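Long-range contacts in probable Zn binding protein (Lactobacillus acidophilus, PDB 3Q69), which is a putative mucus-binding protein, represented here by one Muc B2-like domain of the MucBP type, and probably takes part in bacterial adhesion to mucus: residues A[2-7]-A[38-43]; A[13-18]-A[98-103]; A[33-38]-A[83-88]. All blocks are in the same frame, centred on the assembly; numbering follows the deposited sequence.

Interaction 1: residues A[2-7]-A[38-43]; sequences IEPIKR and SGKRDL
Residues I2 to K6 pair with D42 back to S38 as an antiparallel beta ladder, joining the start of strand 2-19 to the end of strand 27-42 in the mixed sheet of this Muc B2-like domain. E3/R41 and I5/G39 are the hydrogen-bonded pairs. E3 N donates a hydrogen bond to R41 O at 2.9 Å, and R41 N donates one to E3 O; I5 and G39 exchange the same two bonds. The non-hydrogen-bonded pairs add CA-H...O contacts, among them K40 CA to E3 O at 3.1 Å.

The ionic contact lies on the face that carries E3, I5 and R41. The E3 and R41 side chains run alongside each other in the same direction, and R41 NH1 reaches E3 OE1 at 2.6 Å in a salt bridge. Their flat groups stand nearly perpendicular, 79° apart; NH1 comes to OE1 from above the carboxylate plane, and OE1 is the oxygen bonded. A second carboxylate, that of E48, binds R41 NH2, and the guanidinium is thus held between two acids.

Van der Waals contacts surround these polar ones. I5 CG2 sits over one face of the guanidinium, toward its rim, 3.5 Å from R41 CZ, while L43 CD2 lies 3.4 Å from E3 CD, its side chain crossing that of E3 at about a right angle. On the other face, K40 folds back at its second torsion (chi2 -68°), bringing its aliphatic part against I2: the I2 methyl CD1 rests 3.4 Å from K40 CG, and K40 NZ ends 3.5 Å from P4 CB.

Interaction 2: residues A[13-18]-A[98-103]; sequences QTIHYR and ETVIYS
A parallel strand pair, with I15 to R18 of strand 2-19 matched to E98 to I101 of strand 96-104, is held by five backbone hydrogen bonds. They alternate in the usual parallel pattern: T14 O accepts from E98 N, H16 bonds through both N and O to E98 O and V100 N, and R18 does likewise with V100 O and Y102 N. The H16 N to E98 O bond is 2.8 Å long and almost straight at 176°.

I15, Y17, E98 and V100 share one face. E98 CG, set between its backbone N and carbonyl carbon (chi1 52°), lies alongside I15 CD1 at 3.5 Å, and I15 CG2 meets V100 CG2 at 3.9 Å. This is the inner side of the mixed sheet in the Muc B2-like domain, where V78 of strand 77-86 and L63 of strand 55-64 close over these side chains. Y17 CD1 packs on V100 CB at 3.8 Å. Y102 lies obliquely across the CB and CD1 side of Y17 and presents its ring edge, CE2, to Y17 CB at 4.0 Å; its hydroxyl, hydrogen-bonded to P66 O, passes 3.6 Å from Y17 CD1. Replacing Y102 by alanine removes the ring and hydroxyl, and would probably leave P66 O without this partner and open a gap beside Y17.

On the reverse face T99 OG1 lies near the ring plane at the edge of the H16 imidazole, 3.9 Å from H16 CD2. The imidazole nitrogens are engaged by acids, ND1 by D28 and NE2 by E97.

Interaction 3: residues A[33-38]-A[83-88]; sequences LIFTQS and VTVDSK
V83 meets F35 and L33 from across the domain interior. Its carbonyl oxygen lies at the edge of the F35 ring, 3.6 Å from F35 CZ, and its methyl CG1 comes to 3.9 Å from the same ring carbon, the two side chains crossing at about a right angle. L33 CD1 approaches V83 CB more loosely, at 4.4 Å.

Two residues on, V85 takes the flat side of the phenylalanine. Its CG2 stands 3.7 Å from the centroid of the F35 ring, 11° off the normal, a CH-pi contact over the ring centre. With V85 CG1 anti to the backbone N (chi1 170°), CG2 is the methyl left beside N and over the ring, which V83 O and CG1 meet near CZ. The strands run in roughly the same direction, 22° apart, but their axes are 8.6 Å from each other at closest approach and share no backbone hydrogen bond. The contact is therefore face to face between layers of the Muc B2-like domain: strand 27-42 belongs to the mixed sheet, strand 77-86 to the two-stranded antiparallel sheet. V11 and F60 also pack into this interior.

Farther along, S87 meets the amide of Q37. The Q37 chain is extended, with CG anti to N, and carries NE2 across to S87 OG for a weak hydrogen bond of 3.4 Å. The other end of the amide, Q37 OE1, accepts from R7 NH1.

Interactions 1 and 2 both use strand 2-19 of the mixed sheet, at opposite ends of the elongated domain, their centres about 41 Å apart. It pairs antiparallel with strand 27-42 in interaction 1, a surface contact marked by charged side chains, and parallel with strand 96-104 in the partly buried interaction 2, where one face is largely apolar. Interaction 3 is buried and differs in kind, linking two sheets mainly through side chains, with no backbone hydrogen bond. It adjoins interaction 1: both include S38, and the two touch through R7 of 2-7 and Q37 of 33-38. Interactions 2 and 3 do not touch, their nearest atoms being about 6 Å apart.

Interaction 1: residues A[2-7]-A[38-43]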
# COMPACT_ATOMS: atom_id res chain seq x y z
N ILE A 2 4.66 -21.51 -25.39
CA ILE A 2 4.69 -20.82 -24.11
C ILE A 2 3.30 -20.79 -23.46
O ILE A 2 2.27 -20.91 -24.13
CB ILE A 2 5.12 -19.35 -24.28
CG1 ILE A 2 4.04 -18.60 -25.06
CG2 ILE A 2 6.47 -19.27 -24.98
CD1 ILE A 2 4.24 -17.10 -25.07
N GLU A 3 3.29 -20.62 -22.14
CA GLU A 3 2.05 -20.55 -21.39
C GLU A 3 2.04 -19.27 -20.55
O GLU A 3 3.09 -18.77 -20.12
CB GLU A 3 1.92 -21.76 -20.45
CG GLU A 3 3.05 -21.86 -19.44
CD GLU A 3 2.88 -22.99 -18.46
OE1 GLU A 3 3.87 -23.35 -17.78
OE2 GLU A 3 1.75 -23.50 -18.36
N PRO A 4 0.84 -18.71 -20.33
CA PRO A 4 0.76 -17.49 -19.54
C PRO A 4 0.98 -17.78 -18.05
O PRO A 4 0.59 -18.84 -17.54
CB PRO A 4 -0.65 -17.00 -19.82
CG PRO A 4 -1.40 -18.24 -20.06
CD PRO A 4 -0.46 -19.02 -20.93
N ILE A 5 1.63 -16.84 -17.37
CA ILE A 5 1.88 -16.96 -15.94
C ILE A 5 1.68 -15.56 -15.38
O ILE A 5 1.57 -14.59 -16.13
CB ILE A 5 3.33 -17.47 -15.64
CG1 ILE A 5 4.35 -16.58 -16.35
CG2 ILE A 5 3.48 -18.94 -16.06
CD1 ILE A 5 5.80 -16.82 -15.93
N LYS A 6 1.61 -15.44 -14.06
CA LYS A 6 1.40 -14.14 -13.46
C LYS A 6 1.90 -14.12 -12.03
O LYS A 6 2.13 -15.18 -11.42
CB LYS A 6 -0.09 -13.76 -13.50
CG LYS A 6 -0.99 -14.60 -12.58
CD LYS A 6 -2.47 -14.40 -12.91
CE LYS A 6 -3.32 -15.31 -12.07
NZ LYS A 6 -3.10 -15.10 -10.61
N ARG A 7 2.12 -12.92 -11.51
CA ARG A 7 2.58 -12.78 -10.13
C ARG A 7 1.92 -11.55 -9.53
O ARG A 7 1.67 -10.56 -10.22
CB ARG A 7 4.11 -12.69 -10.06
CG ARG A 7 4.75 -11.60 -10.91
CD ARG A 7 6.25 -11.52 -10.68
NE ARG A 7 6.91 -10.62 -11.62
CZ ARG A 7 8.20 -10.32 -11.60
NH1 ARG A 7 8.70 -9.48 -12.50
NH2 ARG A 7 9.01 -10.87 -10.70
N SER A 38 1.67 -9.85 -15.77
CA SER A 38 1.52 -11.05 -16.60
C SER A 38 2.82 -11.35 -17.32
O SER A 38 3.62 -10.46 -17.60
CB SER A 38 0.41 -10.86 -17.64
OG SER A 38 -0.86 -10.83 -17.01
N GLY A 39 3.04 -12.62 -17.62
CA GLY A 39 4.24 -13.04 -18.31
C GLY A 39 4.01 -14.39 -18.96
O GLY A 39 2.89 -14.88 -19.03
N LYS A 40 5.09 -15.00 -19.44
CA LYS A 40 5.00 -16.30 -20.09
C LYS A 40 6.07 -17.23 -19.56
O LYS A 40 7.07 -16.80 -19.03
CB LYS A 40 5.19 -16.15 -21.61
CG LYS A 40 4.23 -15.19 -22.31
CD LYS A 40 2.80 -15.71 -22.31
CE LYS A 40 1.82 -14.65 -22.83
NZ LYS A 40 0.39 -15.03 -22.57
N ARG A 41 5.83 -18.53 -19.72
CA ARG A 41 6.79 -19.55 -19.32
C ARG A 41 7.00 -20.43 -20.54
O ARG A 41 6.05 -20.82 -21.21
CB ARG A 41 6.27 -20.40 -18.17
CG ARG A 41 7.24 -21.55 -17.80
CD ARG A 41 6.67 -22.46 -16.70
NE ARG A 41 6.38 -21.72 -15.48
CZ ARG A 41 5.21 -21.73 -14.84
NH1 ARG A 41 4.20 -22.46 -15.31
NH2 ARG A 41 5.04 -21.02 -13.73
N ASP A 42 8.25 -20.75 -20.84
CA ASP A 42 8.53 -21.60 -21.97
C ASP A 42 8.21 -23.03 -21.50
O ASP A 42 8.65 -23.46 -20.43
CB ASP A 42 9.99 -21.47 -22.37
CG ASP A 42 10.26 -22.05 -23.73
OD1 ASP A 42 10.14 -23.28 -23.88
OD2 ASP A 42 10.57 -21.27 -24.66
N LEU A 43 7.43 -23.75 -22.30
CA LEU A 43 7.04 -25.10 -21.93
C LEU A 43 8.16 -26.11 -22.18
O LEU A 43 8.13 -27.24 -21.69
CB LEU A 43 5.78 -25.50 -22.71
CG LEU A 43 4.53 -24.71 -22.30
CD1 LEU A 43 3.38 -25.01 -23.22
CD2 LEU A 43 4.18 -25.07 -20.85

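Interaction 2: residues A[13-18]-A[98-103]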
# COMPACT_ATOMS: atom_id res chain seq x y z
N GLN A 13 -1.82 -0.08 3.33
CA GLN A 13 -1.61 1.13 4.11
C GLN A 13 -2.37 0.98 5.42
O GLN A 13 -3.58 0.77 5.41
CB GLN A 13 -2.14 2.35 3.35
CG GLN A 13 -1.98 3.65 4.12
CD GLN A 13 -2.71 4.80 3.48
OE1 GLN A 13 -3.93 4.76 3.31
NE2 GLN A 13 -1.97 5.82 3.12
N THR A 14 -1.65 1.06 6.53
CA THR A 14 -2.26 0.94 7.86
C THR A 14 -2.08 2.23 8.64
O THR A 14 -0.97 2.62 8.96
CB THR A 14 -1.64 -0.21 8.66
OG1 THR A 14 -1.86 -1.45 7.98
CG2 THR A 14 -2.26 -0.29 10.04
N ILE A 15 -3.20 2.88 8.94
CA ILE A 15 -3.21 4.12 9.69
C ILE A 15 -3.73 3.92 11.12
O ILE A 15 -4.85 3.46 11.32
CB ILE A 15 -4.10 5.17 8.99
CG1 ILE A 15 -3.63 5.37 7.55
CG2 ILE A 15 -4.03 6.50 9.74
CD1 ILE A 15 -2.24 5.93 7.44
N HIS A 16 -2.90 4.28 12.10
CA HIS A 16 -3.26 4.13 13.50
C HIS A 16 -3.75 5.47 14.03
O HIS A 16 -3.26 6.54 13.62
CB HIS A 16 -2.05 3.67 14.32
CG HIS A 16 -1.56 2.30 13.96
ND1 HIS A 16 -2.34 1.17 14.11
CD2 HIS A 16 -0.37 1.88 13.46
CE1 HIS A 16 -1.64 0.11 13.72
NE2 HIS A 16 -0.45 0.52 13.33
N TYR A 17 -4.71 5.42 14.94
CA TYR A 17 -5.27 6.62 15.54
C TYR A 17 -5.17 6.49 17.05
O TYR A 17 -5.82 5.64 17.65
CB TYR A 17 -6.72 6.80 15.10
CG TYR A 17 -6.88 6.94 13.60
CD1 TYR A 17 -6.52 8.11 12.95
CD2 TYR A 17 -7.35 5.88 12.83
CE1 TYR A 17 -6.61 8.22 11.57
CE2 TYR A 17 -7.45 5.98 11.44
CZ TYR A 17 -7.08 7.16 10.83
OH TYR A 17 -7.17 7.29 9.46
N ARG A 18 -4.34 7.32 17.67
CA ARG A 18 -4.14 7.30 19.10
C ARG A 18 -4.13 8.69 19.72
O ARG A 18 -3.97 9.71 19.02
CB ARG A 18 -2.83 6.59 19.43
CG ARG A 18 -2.83 5.12 19.06
CD ARG A 18 -1.58 4.43 19.57
NE ARG A 18 -1.73 2.98 19.59
CZ ARG A 18 -0.84 2.15 20.14
NH1 ARG A 18 0.26 2.63 20.71
NH2 ARG A 18 -1.07 0.84 20.13
N GLU A 98 1.47 4.47 9.54
CA GLU A 98 1.75 5.62 10.36
C GLU A 98 0.68 5.84 11.42
O GLU A 98 -0.39 5.21 11.40
CB GLU A 98 1.95 6.89 9.50
CG GLU A 98 0.87 7.24 8.46
CD GLU A 98 1.20 8.53 7.70
OE1 GLU A 98 1.28 9.62 8.33
OE2 GLU A 98 1.38 8.45 6.47
N THR A 99 0.97 6.72 12.36
CA THR A 99 0.02 7.00 13.41
C THR A 99 -0.33 8.47 13.42
O THR A 99 0.53 9.33 13.25
CB THR A 99 0.62 6.61 14.77
OG1 THR A 99 1.06 5.24 14.74
CG2 THR A 99 -0.41 6.79 15.88
N VAL A 100 -1.61 8.74 13.64
CA VAL A 100 -2.11 10.09 13.74
C VAL A 100 -2.34 10.30 15.23
O VAL A 100 -3.01 9.49 15.86
CB VAL A 100 -3.43 10.24 12.96
CG1 VAL A 100 -3.93 11.70 13.05
CG2 VAL A 100 -3.22 9.85 11.50
N ILE A 101 -1.80 11.38 15.79
CA ILE A 101 -1.95 11.65 17.22
C ILE A 101 -2.93 12.79 17.52
O ILE A 101 -2.89 13.86 16.90
CB ILE A 101 -0.56 11.97 17.84
CG1 ILE A 101 0.33 10.73 17.75
CG2 ILE A 101 -0.71 12.42 19.29
CD1 ILE A 101 -0.22 9.52 18.51
N TYR A 102 -3.80 12.57 18.50
CA TYR A 102 -4.78 13.58 18.88
C TYR A 102 -4.38 14.30 20.16
O TYR A 102 -4.11 13.66 21.18
CB TYR A 102 -6.16 12.95 19.05
CG TYR A 102 -6.76 12.43 17.76
CD1 TYR A 102 -7.48 13.27 16.92
CD2 TYR A 102 -6.59 11.10 17.36
CE1 TYR A 102 -8.02 12.81 15.71
CE2 TYR A 102 -7.12 10.63 16.18
CZ TYR A 102 -7.83 11.49 15.35
OH TYR A 102 -8.33 11.02 14.14
N SER A 103 -4.32 15.62 20.10
CA SER A 103 -3.97 16.45 21.25
C SER A 103 -5.16 17.30 21.68
O SER A 103 -5.75 18.01 20.86
CB SER A 103 -2.81 17.38 20.88
OG SER A 103 -1.61 16.67 20.64

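Interaction 3: residues A[33-38]-A[83-88]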
# COMPACT_ATOMS: atom_id res chain seq x y z
N LEU A 33 -3.55 -2.26 -2.10
CA LEU A 33 -3.38 -2.04 -3.53
C LEU A 33 -2.79 -3.33 -4.07
O LEU A 33 -1.75 -3.81 -3.59
CB LEU A 33 -2.45 -0.85 -3.78
CG LEU A 33 -3.00 0.51 -3.35
CD1 LEU A 33 -2.01 1.61 -3.60
CD2 LEU A 33 -4.30 0.76 -4.06
N ILE A 34 -3.46 -3.91 -5.05
CA ILE A 34 -3.03 -5.17 -5.63
C ILE A 34 -2.44 -4.96 -7.03
O ILE A 34 -3.09 -4.41 -7.91
CB ILE A 34 -4.22 -6.14 -5.67
CG1 ILE A 34 -4.85 -6.16 -4.27
CG2 ILE A 34 -3.77 -7.55 -6.10
CD1 ILE A 34 -6.15 -6.98 -4.15
N PHE A 35 -1.21 -5.41 -7.20
CA PHE A 35 -0.47 -5.27 -8.45
C PHE A 35 -0.20 -6.65 -9.05
O PHE A 35 0.38 -7.53 -8.39
CB PHE A 35 0.88 -4.61 -8.19
CG PHE A 35 0.79 -3.24 -7.59
CD1 PHE A 35 1.05 -2.11 -8.37
CD2 PHE A 35 0.46 -3.07 -6.26
CE1 PHE A 35 0.97 -0.81 -7.82
CE2 PHE A 35 0.38 -1.79 -5.69
CZ PHE A 35 0.64 -0.66 -6.48
N THR A 36 -0.61 -6.85 -10.29
CA THR A 36 -0.41 -8.13 -10.93
C THR A 36 0.22 -7.98 -12.30
O THR A 36 -0.31 -7.30 -13.17
CB THR A 36 -1.75 -8.91 -11.10
OG1 THR A 36 -2.26 -9.26 -9.82
CG2 THR A 36 -1.53 -10.22 -11.89
N GLN A 37 1.38 -8.61 -12.48
CA GLN A 37 2.07 -8.59 -13.76
C GLN A 37 1.90 -9.92 -14.46
O GLN A 37 1.94 -10.99 -13.82
CB GLN A 37 3.56 -8.32 -13.55
CG GLN A 37 4.41 -8.57 -14.77
CD GLN A 37 5.88 -8.22 -14.56
OE1 GLN A 37 6.38 -8.24 -13.43
NE2 GLN A 37 6.58 -7.96 -15.64
N SER A 38 1.67 -9.85 -15.77
CA SER A 38 1.52 -11.05 -16.60
C SER A 38 2.82 -11.35 -17.32
O SER A 38 3.62 -10.46 -17.60
CB SER A 38 0.41 -10.86 -17.64
OG SER A 38 -0.86 -10.83 -17.01
N VAL A 83 2.06 4.54 -5.09
CA VAL A 83 2.92 3.37 -4.93
C VAL A 83 3.16 2.75 -6.30
O VAL A 83 2.23 2.55 -7.06
CB VAL A 83 2.27 2.32 -4.00
CG1 VAL A 83 3.06 1.04 -4.01
CG2 VAL A 83 2.18 2.86 -2.62
N THR A 84 4.42 2.47 -6.60
CA THR A 84 4.80 1.88 -7.86
C THR A 84 5.52 0.55 -7.63
O THR A 84 6.32 0.40 -6.70
CB THR A 84 5.72 2.80 -8.68
OG1 THR A 84 4.99 3.96 -9.09
CG2 THR A 84 6.19 2.08 -9.95
N VAL A 85 5.20 -0.40 -8.49
CA VAL A 85 5.80 -1.72 -8.44
C VAL A 85 6.26 -1.98 -9.86
O VAL A 85 5.51 -1.79 -10.80
CB VAL A 85 4.78 -2.81 -8.07
CG1 VAL A 85 5.41 -4.22 -8.28
CG2 VAL A 85 4.32 -2.64 -6.65
N ASP A 86 7.50 -2.39 -10.01
CA ASP A 86 8.05 -2.66 -11.34
C ASP A 86 8.59 -4.08 -11.36
O ASP A 86 8.80 -4.73 -10.33
CB ASP A 86 9.15 -1.65 -11.68
CG ASP A 86 10.07 -1.39 -10.51
OD1 ASP A 86 10.67 -2.36 -9.99
OD2 ASP A 86 10.19 -0.22 -10.09
N SER A 87 8.82 -4.57 -12.57
CA SER A 87 9.32 -5.92 -12.73
C SER A 87 10.65 -6.22 -12.01
O SER A 87 10.80 -7.29 -11.41
CB SER A 87 9.47 -6.22 -14.21
OG SER A 87 9.78 -7.58 -14.42
N LYS A 88 11.58 -5.28 -12.04
CA LYS A 88 12.90 -5.45 -11.42
C LYS A 88 12.95 -5.51 -9.90
O LYS A 88 13.92 -6.00 -9.34
CB LYS A 88 13.87 -4.35 -11.87
CG LYS A 88 14.66 -4.68 -13.14
CD LYS A 88 13.97 -4.14 -14.39
CE LYS A 88 14.14 -2.62 -14.51
NZ LYS A 88 13.74 -2.15 -15.85